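Local structure of glutamate receptor IIB (Drosophila melanogaster, 4WXJ) at residues Y68-A73 with E77-I82; Q84-N89 with R104-F109; D96-Q101 with L198-N203. The protein probably works as a glutamate-gated ion channel of the postsynaptic membrane, its ligand-binding domain, the part in this construct, closing around the transmitter glutamate. All coordinates share one frame; numbering follows the deposited sequence.

Contact 1. Residues Y68-A73 with E77-I82; sequences YGSYDA and EWDGII. With GLU (glutamic acid), chain C.
The indole of Trp78 has Tyr71 on one face and Ile82, from the helix that follows, on the other. Tyr71 CB stands over the six-membered ring, 3.9 Å from its centroid, a CH-pi contact, while Ile82 CG2 sits off-centre on the opposite face. Gly69 O lies at the indole edge, in its plane, 3.5 Å from Trp78 CZ3. The phenol ring of Tyr71 meets the indole obliquely, planes 52° apart. Tyr68 offers one ring face to the bound glutamate, whose CB is 3.6 Å from Tyr68 CZ; its hydroxyl is hydrogen-bonded to Asp96. At the backbone, Asp72 N gives a nearly straight bond of 2.9 Å to Glu77 O. Asp79 has its carboxylate swung between backbone N and carbonyl carbon (chi1 54°), which lets OD1 take the N-H of Ser70 at 2.8 Å, nearly along its own C-O axis. A water joins Asp79 OD2 to Ser70 OG. Gly69 adopts backbone angles at which a CB would jam against the preceding carbonyl O, and Ile82 CG1 packs 3.8 Å from Gly69 CA. This is a short beta hairpin running into helix 80-86, and its Tyr68 end forms a wall of the glutamate pocket in the receptor's ligand-binding domain.

Contact 2. Residues Q84-N89 with R104-F109; sequences QLIDNN and RSVVDF
Val107 CG1 meets two neighbours from the last turn of helix 80-86: Leu85 CB and Ile86 CG1, each 3.9 Å from it. The other point of touch is Ile86 CD1, which lies 3.9 Å from Val106 CB and equally close to Val106 CG2. Ile86 therefore does its work with one branch. CG1 is anti to the carbonyl carbon (chi1 -67°) and CD1 extends onward from it (chi2 167°), so the methyl end reaches Val106 while the middle of the branch crosses Val107 at about a right angle. In the next shell, Trp78 touches both Ile86 and Val106, and Ile82, one turn back on the helix, packs on both valines. Leu85 also reaches Ala229 and Pro231, so its side chain links the helix to strand 214-230. The valines themselves sit in the short connection between helix 101-104 and strand 108-123. Ser105 OG, just past helix 101-104, is hydrogen-bonded back to the carbonyl of Gln101 in the helix's first turn. At the connection's other end, Asp108 OD1 accepts the N-H of Phe109 through its anti lone pair, at 3.0 Å, and lies over the guanidinium face of Arg104 as a purely electrostatic neighbour. Between these two segments there is no hydrogen bond: the hold is aliphatic van der Waals packing, which sets no preferred direction as a hydrogen bond would.

Contact 3. Residues D96-Q101 with L198-N203; sequences DLTITQ and LMETTN. With GLU (glutamic acid), chain C.
Asp96 and Asn203 face each other across the cleft of the two-lobed, periplasmic-binding-protein-like ligand-binding domain, where loop 96-101 meets the end of strand 195-200 and the start of helix 201-208. Asn203 ND2 donates to Asp96 OD2 at 3.2 Å, from the anti side and 25° out of the carboxylate plane, with the amide and carboxylate planes nearly perpendicular. The same oxygen takes the hydroxyl of Tyr68, so two donors grip OD2, and Asn203 is held in turn through its OD1 by Tyr21. Asp96 OD2 and Glu200 OE1 come to 4.4 Å, like charges whose repulsion is probably eased by the nearby ligand ammonium and by the donors on each oxygen. The backbone of Asp96 serves the ligand: its carbonyl O accepts the glutamate ammonium N at 2.6 Å. Leu97 brings its CA near the ligand's alpha-carboxylate and passes the chain on to Thr98, whose amide N gives a nearly straight bond, 167°, to the ligand O at 2.9 Å. Thr98 holds OG1 anti to its carbonyl carbon (chi1 -55°), turned into the cleft, where it accepts the ligand N at 2.7 Å and donates to Glu200 OE2, a very short bond of 2.5 Å. Glu200, extended beyond CG, comes from the far side with OE1 2.9 Å from the ligand N and OE2 making a weaker bond; OE1 also bonds the hydroxyl of Tyr226. Arg103, in helix 101-104, also hydrogen-bonds the ligand, as the arginine of this family does at the alpha-carboxylate. Thr100 N-caps that helix, its OG1 bonded to Arg103 N.

In the fold
Contact 3 lies near the centre of the chain with every touching residue buried, whereas contacts 1 and 2 lie farther out and are only partly buried. Their chemistry changes accordingly: charged and polar groups meet around the ligand in contact 3, backbone bonds and an indole mix in contact 1, and contact 2 is wholly aliphatic. Contacts 1 and 2 share helix 80-86 and merge where Trp78 CD1 touches Ile86 CD1 at 3.8 Å. Contacts 1 and 3 both touch the glutamate and are joined directly by Tyr68 and Asp96. Contact 2 reaches contact 3 through Phe109, packed on Ile99 and Leu97, and strands 108-123 and 195-200 lie side by side in one sheet.

Contact 1. Residues Y68-A73 with E77-I82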
loop_
_atom_site.group_PDB
_atom_site.type_symbol
_atom_site.label_atom_id
_atom_site.label_comp_id
_atom_site.label_asym_id
_atom_site.label_seq_id
_atom_site.Cartn_x
_atom_site.Cartn_y
_atom_site.Cartn_z
ATOM N N TYR A 68 -4.284 -5.735 4.192
ATOM C CA TYR A 68 -2.880 -5.418 4.422
ATOM C C TYR A 68 -2.440 -5.959 5.777
ATOM O O TYR A 68 -1.522 -6.776 5.867
ATOM C CB TYR A 68 -2.641 -3.906 4.372
ATOM C CG TYR A 68 -2.780 -3.272 3.006
ATOM C CD1 TYR A 68 -4.015 -2.851 2.535
ATOM C CD2 TYR A 68 -1.669 -3.069 2.199
ATOM C CE1 TYR A 68 -4.143 -2.258 1.291
ATOM C CE2 TYR A 68 -1.785 -2.477 0.953
ATOM C CZ TYR A 68 -3.026 -2.074 0.506
ATOM O OH TYR A 68 -3.148 -1.485 -0.730
ATOM N N GLY A 69 -3.106 -5.486 6.826
ATOM C CA GLY A 69 -2.788 -5.874 8.187
ATOM C C GLY A 69 -2.909 -4.711 9.153
ATOM O O GLY A 69 -2.159 -3.737 9.067
ATOM N N SER A 70 -3.863 -4.817 10.071
ATOM C CA SER A 70 -4.075 -3.797 11.091
ATOM C C SER A 70 -4.447 -4.452 12.415
ATOM O O SER A 70 -4.911 -5.591 12.444
ATOM C CB SER A 70 -5.172 -2.821 10.665
ATOM O OG SER A 70 -6.441 -3.447 10.682
ATOM N N TYR A 71 -4.239 -3.721 13.504
ATOM C CA TYR A 71 -4.548 -4.212 14.839
ATOM C C TYR A 71 -5.951 -3.790 15.258
ATOM O O TYR A 71 -6.282 -2.605 15.240
ATOM C CB TYR A 71 -3.517 -3.693 15.842
ATOM C CG TYR A 71 -3.813 -4.044 17.280
ATOM C CD1 TYR A 71 -3.580 -5.324 17.768
ATOM C CD2 TYR A 71 -4.313 -3.091 18.155
ATOM C CE1 TYR A 71 -3.845 -5.644 19.086
ATOM C CE2 TYR A 71 -4.579 -3.401 19.473
ATOM C CZ TYR A 71 -4.344 -4.678 19.934
ATOM O OH TYR A 71 -4.611 -4.986 21.247
ATOM N N ASP A 72 -6.774 -4.770 15.619
ATOM C CA ASP A 72 -8.122 -4.509 16.102
ATOM C C ASP A 72 -8.133 -4.571 17.624
ATOM O O ASP A 72 -8.227 -5.650 18.210
ATOM C CB ASP A 72 -9.112 -5.515 15.513
ATOM C CG ASP A 72 -10.531 -5.298 16.008
ATOM O OD1 ASP A 72 -10.834 -4.192 16.503
ATOM O OD2 ASP A 72 -11.348 -6.236 15.893
ATOM N N ALA A 73 -8.032 -3.407 18.258
ATOM C CA ALA A 73 -7.949 -3.325 19.714
ATOM C C ALA A 73 -9.196 -3.893 20.384
ATOM O O ALA A 73 -9.170 -4.244 21.564
ATOM C CB ALA A 73 -7.731 -1.886 20.147
ATOM N N GLU A 77 -6.290 -8.548 18.060
ATOM C CA GLU A 77 -5.830 -9.437 16.998
ATOM C C GLU A 77 -5.473 -8.671 15.727
ATOM O O GLU A 77 -6.035 -7.611 15.445
ATOM C CB GLU A 77 -6.899 -10.486 16.682
ATOM C CG GLU A 77 -6.945 -11.645 17.664
ATOM C CD GLU A 77 -8.032 -12.647 17.326
ATOM O OE1 GLU A 77 -8.697 -12.474 16.283
ATOM O OE2 GLU A 77 -8.220 -13.608 18.101
ATOM N N TRP A 78 -4.530 -9.225 14.970
ATOM C CA TRP A 78 -4.158 -8.691 13.665
ATOM C C TRP A 78 -4.871 -9.451 12.552
ATOM O O TRP A 78 -5.401 -10.541 12.774
ATOM C CB TRP A 78 -2.645 -8.773 13.461
ATOM C CG TRP A 78 -1.878 -7.731 14.202
ATOM C CD1 TRP A 78 -1.479 -7.777 15.505
ATOM C CD2 TRP A 78 -1.406 -6.483 13.680
ATOM N NE1 TRP A 78 -0.790 -6.632 15.828
ATOM C CE2 TRP A 78 -0.731 -5.822 14.723
ATOM C CE3 TRP A 78 -1.490 -5.860 12.431
ATOM C CZ2 TRP A 78 -0.144 -4.569 14.559
ATOM C CZ3 TRP A 78 -0.908 -4.616 12.268
ATOM C CH2 TRP A 78 -0.243 -3.984 13.327
ATOM N N ASP A 79 -4.879 -8.866 11.357
ATOM C CA ASP A 79 -5.440 -9.514 10.177
ATOM C C ASP A 79 -4.487 -9.378 8.990
ATOM O O ASP A 79 -3.356 -8.913 9.142
ATOM C CB ASP A 79 -6.812 -8.918 9.836
ATOM C CG ASP A 79 -6.779 -7.402 9.680
ATOM O OD1 ASP A 79 -5.684 -6.828 9.503
ATOM O OD2 ASP A 79 -7.861 -6.778 9.728
ATOM N N GLY A 80 -4.947 -9.796 7.817
ATOM C CA GLY A 80 -4.204 -9.602 6.585
ATOM C C GLY A 80 -2.852 -10.287 6.547
ATOM O O GLY A 80 -2.637 -11.314 7.196
ATOM N N ILE A 81 -1.938 -9.705 5.775
ATOM C CA ILE A 81 -0.607 -10.265 5.583
ATOM C C ILE A 81 0.161 -10.348 6.896
ATOM O O ILE A 81 0.872 -11.323 7.143
ATOM C CB ILE A 81 0.209 -9.429 4.573
ATOM C CG1 ILE A 81 -0.498 -9.410 3.214
ATOM C CG2 ILE A 81 1.625 -9.988 4.433
ATOM C CD1 ILE A 81 0.121 -8.470 2.197
ATOM N N ILE A 82 0.025 -9.320 7.727
ATOM C CA ILE A 82 0.734 -9.271 8.999
ATOM C C ILE A 82 0.352 -10.459 9.884
ATOM O O ILE A 82 1.206 -11.039 10.554
ATOM C CB ILE A 82 0.443 -7.957 9.754
ATOM C CG1 ILE A 82 0.838 -6.746 8.902
ATOM C CG2 ILE A 82 1.179 -7.924 11.089
ATOM C CD1 ILE A 82 2.317 -6.674 8.552
HETATM N N GLU C . 0.375 0.747 1.849
HETATM C CA GLU C . -0.669 0.995 2.881
HETATM C C GLU C . -0.534 -0.005 4.023
HETATM O O GLU C . 0.438 -0.760 4.077
HETATM C CB GLU C . -2.060 0.912 2.257
HETATM C CG GLU C . -2.420 2.089 1.364
HETATM C CD GLU C . -2.895 3.315 2.134
HETATM O OE1 GLU C . -3.041 4.384 1.505
HETATM O OE2 GLU C . -3.127 3.218 3.360
HETATM O OXT GLU C . -1.381 -0.083 4.916
HETATM O O HOH W 1 -7.416 -4.263 8.556
#

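Contact 2. Residues Q84-N89 with R104-F109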
loop_
_atom_site.group_PDB
_atom_site.type_symbol
_atom_site.label_atom_id
_atom_site.label_comp_id
_atom_site.label_asym_id
_atom_site.label_seq_id
_atom_site.Cartn_x
_atom_site.Cartn_y
_atom_site.Cartn_z
ATOM N N GLN A 84 -0.672 -13.492 8.971
ATOM C CA GLN A 84 -0.090 -14.728 8.453
ATOM C C GLN A 84 1.376 -14.875 8.852
ATOM O O GLN A 84 1.871 -15.989 9.020
ATOM C CB GLN A 84 -0.217 -14.782 6.930
ATOM C CG GLN A 84 -1.645 -14.774 6.430
ATOM C CD GLN A 84 -2.464 -15.911 7.002
ATOM O OE1 GLN A 84 -2.083 -17.076 6.902
ATOM N NE2 GLN A 84 -3.592 -15.577 7.620
ATOM N N LEU A 85 2.063 -13.748 9.002
ATOM C CA LEU A 85 3.463 -13.758 9.407
ATOM C C LEU A 85 3.598 -14.026 10.904
ATOM O O LEU A 85 4.485 -14.763 11.332
ATOM C CB LEU A 85 4.130 -12.431 9.039
ATOM C CG LEU A 85 4.447 -12.269 7.551
ATOM C CD1 LEU A 85 4.597 -10.808 7.189
ATOM C CD2 LEU A 85 5.712 -13.032 7.199
ATOM N N ILE A 86 2.710 -13.426 11.693
ATOM C CA ILE A 86 2.709 -13.631 13.139
ATOM C C ILE A 86 2.445 -15.098 13.471
ATOM O O ILE A 86 3.078 -15.664 14.362
ATOM C CB ILE A 86 1.653 -12.743 13.832
ATOM C CG1 ILE A 86 2.037 -11.267 13.699
ATOM C CG2 ILE A 86 1.522 -13.103 15.315
ATOM C CD1 ILE A 86 0.929 -10.301 14.076
ATOM N N ASP A 87 1.512 -15.707 12.745
ATOM C CA ASP A 87 1.170 -17.112 12.947
ATOM C C ASP A 87 2.106 -18.047 12.178
ATOM O O ASP A 87 1.885 -19.258 12.134
ATOM C CB ASP A 87 -0.281 -17.368 12.528
ATOM C CG ASP A 87 -1.274 -16.548 13.331
ATOM O OD1 ASP A 87 -0.890 -16.014 14.394
ATOM O OD2 ASP A 87 -2.446 -16.445 12.905
ATOM N N ASN A 88 3.143 -17.478 11.569
ATOM C CA ASN A 88 4.147 -18.248 10.834
ATOM C C ASN A 88 3.564 -19.130 9.724
ATOM O O ASN A 88 4.198 -20.093 9.293
ATOM C CB ASN A 88 4.959 -19.114 11.805
ATOM C CG ASN A 88 5.831 -18.287 12.729
ATOM O OD1 ASN A 88 5.443 -17.969 13.853
ATOM N ND2 ASN A 88 7.020 -17.930 12.254
ATOM N N ASN A 89 2.362 -18.798 9.262
ATOM C CA ASN A 89 1.783 -19.474 8.105
ATOM C C ASN A 89 2.471 -19.036 6.816
ATOM O O ASN A 89 2.327 -19.673 5.771
ATOM C CB ASN A 89 0.281 -19.198 8.011
ATOM C CG ASN A 89 -0.505 -19.862 9.125
ATOM O OD1 ASN A 89 -0.008 -20.763 9.800
ATOM N ND2 ASN A 89 -1.744 -19.425 9.315
ATOM N N ARG A 104 5.817 -2.970 12.843
ATOM C CA ARG A 104 7.201 -3.294 13.161
ATOM C C ARG A 104 7.326 -3.884 14.567
ATOM O O ARG A 104 8.323 -4.530 14.889
ATOM C CB ARG A 104 8.077 -2.045 13.029
ATOM C CG ARG A 104 9.566 -2.280 13.244
ATOM C CD ARG A 104 10.134 -3.292 12.259
ATOM N NE ARG A 104 11.569 -3.477 12.449
ATOM C CZ ARG A 104 12.111 -4.289 13.350
ATOM N NH1 ARG A 104 11.343 -5.009 14.159
ATOM N NH2 ARG A 104 13.429 -4.382 13.445
ATOM N N SER A 105 6.307 -3.671 15.393
ATOM C CA SER A 105 6.305 -4.192 16.756
ATOM C C SER A 105 6.042 -5.696 16.800
ATOM O O SER A 105 6.437 -6.367 17.753
ATOM C CB SER A 105 5.255 -3.469 17.603
ATOM O OG SER A 105 5.542 -2.085 17.699
ATOM N N VAL A 106 5.381 -6.218 15.768
ATOM C CA VAL A 106 4.954 -7.617 15.753
ATOM C C VAL A 106 5.649 -8.450 14.674
ATOM O O VAL A 106 5.736 -9.671 14.792
ATOM C CB VAL A 106 3.427 -7.725 15.560
ATOM C CG1 VAL A 106 2.704 -7.197 16.791
ATOM C CG2 VAL A 106 2.982 -6.979 14.308
ATOM N N VAL A 107 6.134 -7.792 13.622
ATOM C CA VAL A 107 6.903 -8.472 12.583
ATOM C C VAL A 107 8.118 -7.640 12.199
ATOM O O VAL A 107 8.174 -6.443 12.480
ATOM C CB VAL A 107 6.053 -8.748 11.318
ATOM C CG1 VAL A 107 4.865 -9.637 11.657
ATOM C CG2 VAL A 107 5.582 -7.447 10.677
ATOM N N ASP A 108 9.088 -8.279 11.553
ATOM C CA ASP A 108 10.283 -7.588 11.085
ATOM C C ASP A 108 10.077 -7.093 9.658
ATOM O O ASP A 108 9.129 -7.493 8.984
ATOM C CB ASP A 108 11.501 -8.512 11.154
ATOM C CG ASP A 108 12.728 -7.823 11.721
ATOM O OD1 ASP A 108 12.990 -6.659 11.350
ATOM O OD2 ASP A 108 13.428 -8.446 12.545
ATOM N N PHE A 109 10.971 -6.217 9.209
ATOM C CA PHE A 109 10.951 -5.725 7.836
ATOM C C PHE A 109 12.348 -5.746 7.239
ATOM O O PHE A 109 13.343 -5.585 7.945
ATOM C CB PHE A 109 10.391 -4.303 7.770
ATOM C CG PHE A 109 8.893 -4.240 7.688
ATOM C CD1 PHE A 109 8.122 -4.144 8.835
ATOM C CD2 PHE A 109 8.256 -4.269 6.460
ATOM C CE1 PHE A 109 6.742 -4.083 8.757
ATOM C CE2 PHE A 109 6.878 -4.206 6.377
ATOM C CZ PHE A 109 6.121 -4.114 7.527
#

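Contact 3. Residues D96-Q101 with L198-N203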
loop_
_atom_site.group_PDB
_atom_site.type_symbol
_atom_site.label_atom_id
_atom_site.label_comp_id
_atom_site.label_asym_id
_atom_site.label_seq_id
_atom_site.Cartn_x
_atom_site.Cartn_y
_atom_site.Cartn_z
ATOM N N ASP A 96 2.257 -3.415 -1.663
ATOM C CA ASP A 96 2.472 -2.047 -1.192
ATOM C C ASP A 96 2.305 -2.037 0.322
ATOM O O ASP A 96 1.358 -1.460 0.855
ATOM C CB ASP A 96 1.506 -1.057 -1.850
ATOM C CG ASP A 96 0.064 -1.521 -1.810
ATOM O OD1 ASP A 96 -0.176 -2.746 -1.897
ATOM O OD2 ASP A 96 -0.828 -0.653 -1.691
ATOM N N LEU A 97 3.237 -2.696 1.004
ATOM C CA LEU A 97 3.154 -2.890 2.444
ATOM C C LEU A 97 3.994 -1.834 3.149
ATOM O O LEU A 97 5.221 -1.917 3.183
ATOM C CB LEU A 97 3.619 -4.301 2.819
ATOM C CG LEU A 97 3.350 -4.776 4.249
ATOM C CD1 LEU A 97 1.856 -4.841 4.545
ATOM C CD2 LEU A 97 3.995 -6.137 4.469
ATOM N N THR A 98 3.318 -0.835 3.699
ATOM C CA THR A 98 3.986 0.300 4.314
ATOM C C THR A 98 4.482 -0.036 5.713
ATOM O O THR A 98 3.774 -0.666 6.502
ATOM C CB THR A 98 3.052 1.510 4.392
ATOM O OG1 THR A 98 2.545 1.801 3.085
ATOM C CG2 THR A 98 3.785 2.732 4.941
ATOM N N ILE A 99 5.699 0.399 6.017
ATOM C CA ILE A 99 6.279 0.187 7.336
ATOM C C ILE A 99 5.662 1.150 8.346
ATOM O O ILE A 99 5.760 2.369 8.197
ATOM C CB ILE A 99 7.810 0.368 7.311
ATOM C CG1 ILE A 99 8.435 -0.628 6.330
ATOM C CG2 ILE A 99 8.400 0.178 8.713
ATOM C CD1 ILE A 99 9.920 -0.436 6.095
ATOM N N THR A 100 5.020 0.588 9.367
ATOM C CA THR A 100 4.431 1.374 10.444
ATOM C C THR A 100 4.953 0.887 11.788
ATOM O O THR A 100 5.439 -0.239 11.909
ATOM C CB THR A 100 2.891 1.295 10.450
ATOM O OG1 THR A 100 2.476 -0.021 10.832
ATOM C CG2 THR A 100 2.325 1.634 9.073
ATOM N N GLN A 101 4.839 1.746 12.792
ATOM C CA GLN A 101 5.333 1.449 14.127
ATOM C C GLN A 101 4.633 0.231 14.722
ATOM O O GLN A 101 5.274 -0.632 15.324
ATOM C CB GLN A 101 5.148 2.671 15.033
ATOM C CG GLN A 101 5.509 2.432 16.485
ATOM C CD GLN A 101 4.292 2.166 17.341
ATOM O OE1 GLN A 101 3.515 3.075 17.629
ATOM N NE2 GLN A 101 4.113 0.916 17.747
ATOM N N LEU A 198 -7.493 10.250 0.178
ATOM C CA LEU A 198 -6.128 10.390 0.662
ATOM C C LEU A 198 -5.417 9.049 0.541
ATOM O O LEU A 198 -5.850 8.047 1.115
ATOM C CB LEU A 198 -6.127 10.888 2.106
ATOM C CG LEU A 198 -6.497 12.362 2.269
ATOM C CD1 LEU A 198 -7.353 12.563 3.505
ATOM C CD2 LEU A 198 -5.248 13.224 2.334
ATOM N N MET A 199 -4.327 9.031 -0.220
ATOM C CA MET A 199 -3.659 7.783 -0.561
ATOM C C MET A 199 -2.177 7.999 -0.818
ATOM O O MET A 199 -1.698 9.129 -0.872
ATOM C CB MET A 199 -4.312 7.157 -1.794
ATOM C CG MET A 199 -4.177 7.996 -3.054
ATOM S SD MET A 199 -5.235 7.431 -4.404
ATOM C CE MET A 199 -4.662 5.747 -4.621
ATOM N N GLU A 200 -1.459 6.896 -0.985
ATOM C CA GLU A 200 -0.027 6.939 -1.212
ATOM C C GLU A 200 0.276 7.319 -2.659
ATOM O O GLU A 200 -0.448 6.930 -3.578
ATOM C CB GLU A 200 0.590 5.590 -0.846
ATOM C CG GLU A 200 0.523 5.320 0.653
ATOM C CD GLU A 200 0.888 3.897 1.030
ATOM O OE1 GLU A 200 0.846 3.013 0.151
ATOM O OE2 GLU A 200 1.212 3.664 2.213
ATOM N N THR A 201 1.342 8.092 -2.845
ATOM C CA THR A 201 1.654 8.697 -4.137
ATOM C C THR A 201 1.899 7.661 -5.231
ATOM O O THR A 201 1.597 7.900 -6.402
ATOM C CB THR A 201 2.885 9.608 -4.028
ATOM O OG1 THR A 201 3.959 8.891 -3.406
ATOM C CG2 THR A 201 2.555 10.836 -3.198
ATOM N N THR A 202 2.443 6.514 -4.844
ATOM C CA THR A 202 2.651 5.412 -5.774
ATOM C C THR A 202 1.334 4.975 -6.397
ATOM O O THR A 202 1.175 4.971 -7.620
ATOM C CB THR A 202 3.296 4.206 -5.072
ATOM O OG1 THR A 202 2.592 3.930 -3.853
ATOM C CG2 THR A 202 4.748 4.497 -4.756
ATOM N N ASN A 203 0.388 4.612 -5.539
ATOM C CA ASN A 203 -0.914 4.141 -5.986
ATOM C C ASN A 203 -1.693 5.244 -6.687
ATOM O O ASN A 203 -2.433 4.984 -7.634
ATOM C CB ASN A 203 -1.715 3.603 -4.801
ATOM C CG ASN A 203 -1.021 2.449 -4.108
ATOM O OD1 ASN A 203 -0.360 1.636 -4.753
ATOM N ND2 ASN A 203 -1.160 2.376 -2.788
HETATM N N GLU C . 0.375 0.747 1.849
HETATM C CA GLU C . -0.669 0.995 2.881
HETATM C C GLU C . -0.534 -0.005 4.023
HETATM O O GLU C . 0.438 -0.760 4.077
HETATM C CB GLU C . -2.060 0.912 2.257
HETATM C CG GLU C . -2.420 2.089 1.364
HETATM C CD GLU C . -2.895 3.315 2.134
HETATM O OE1 GLU C . -3.041 4.384 1.505
HETATM O OE2 GLU C . -3.127 3.218 3.360
HETATM O OXT GLU C . -1.381 -0.083 4.916
#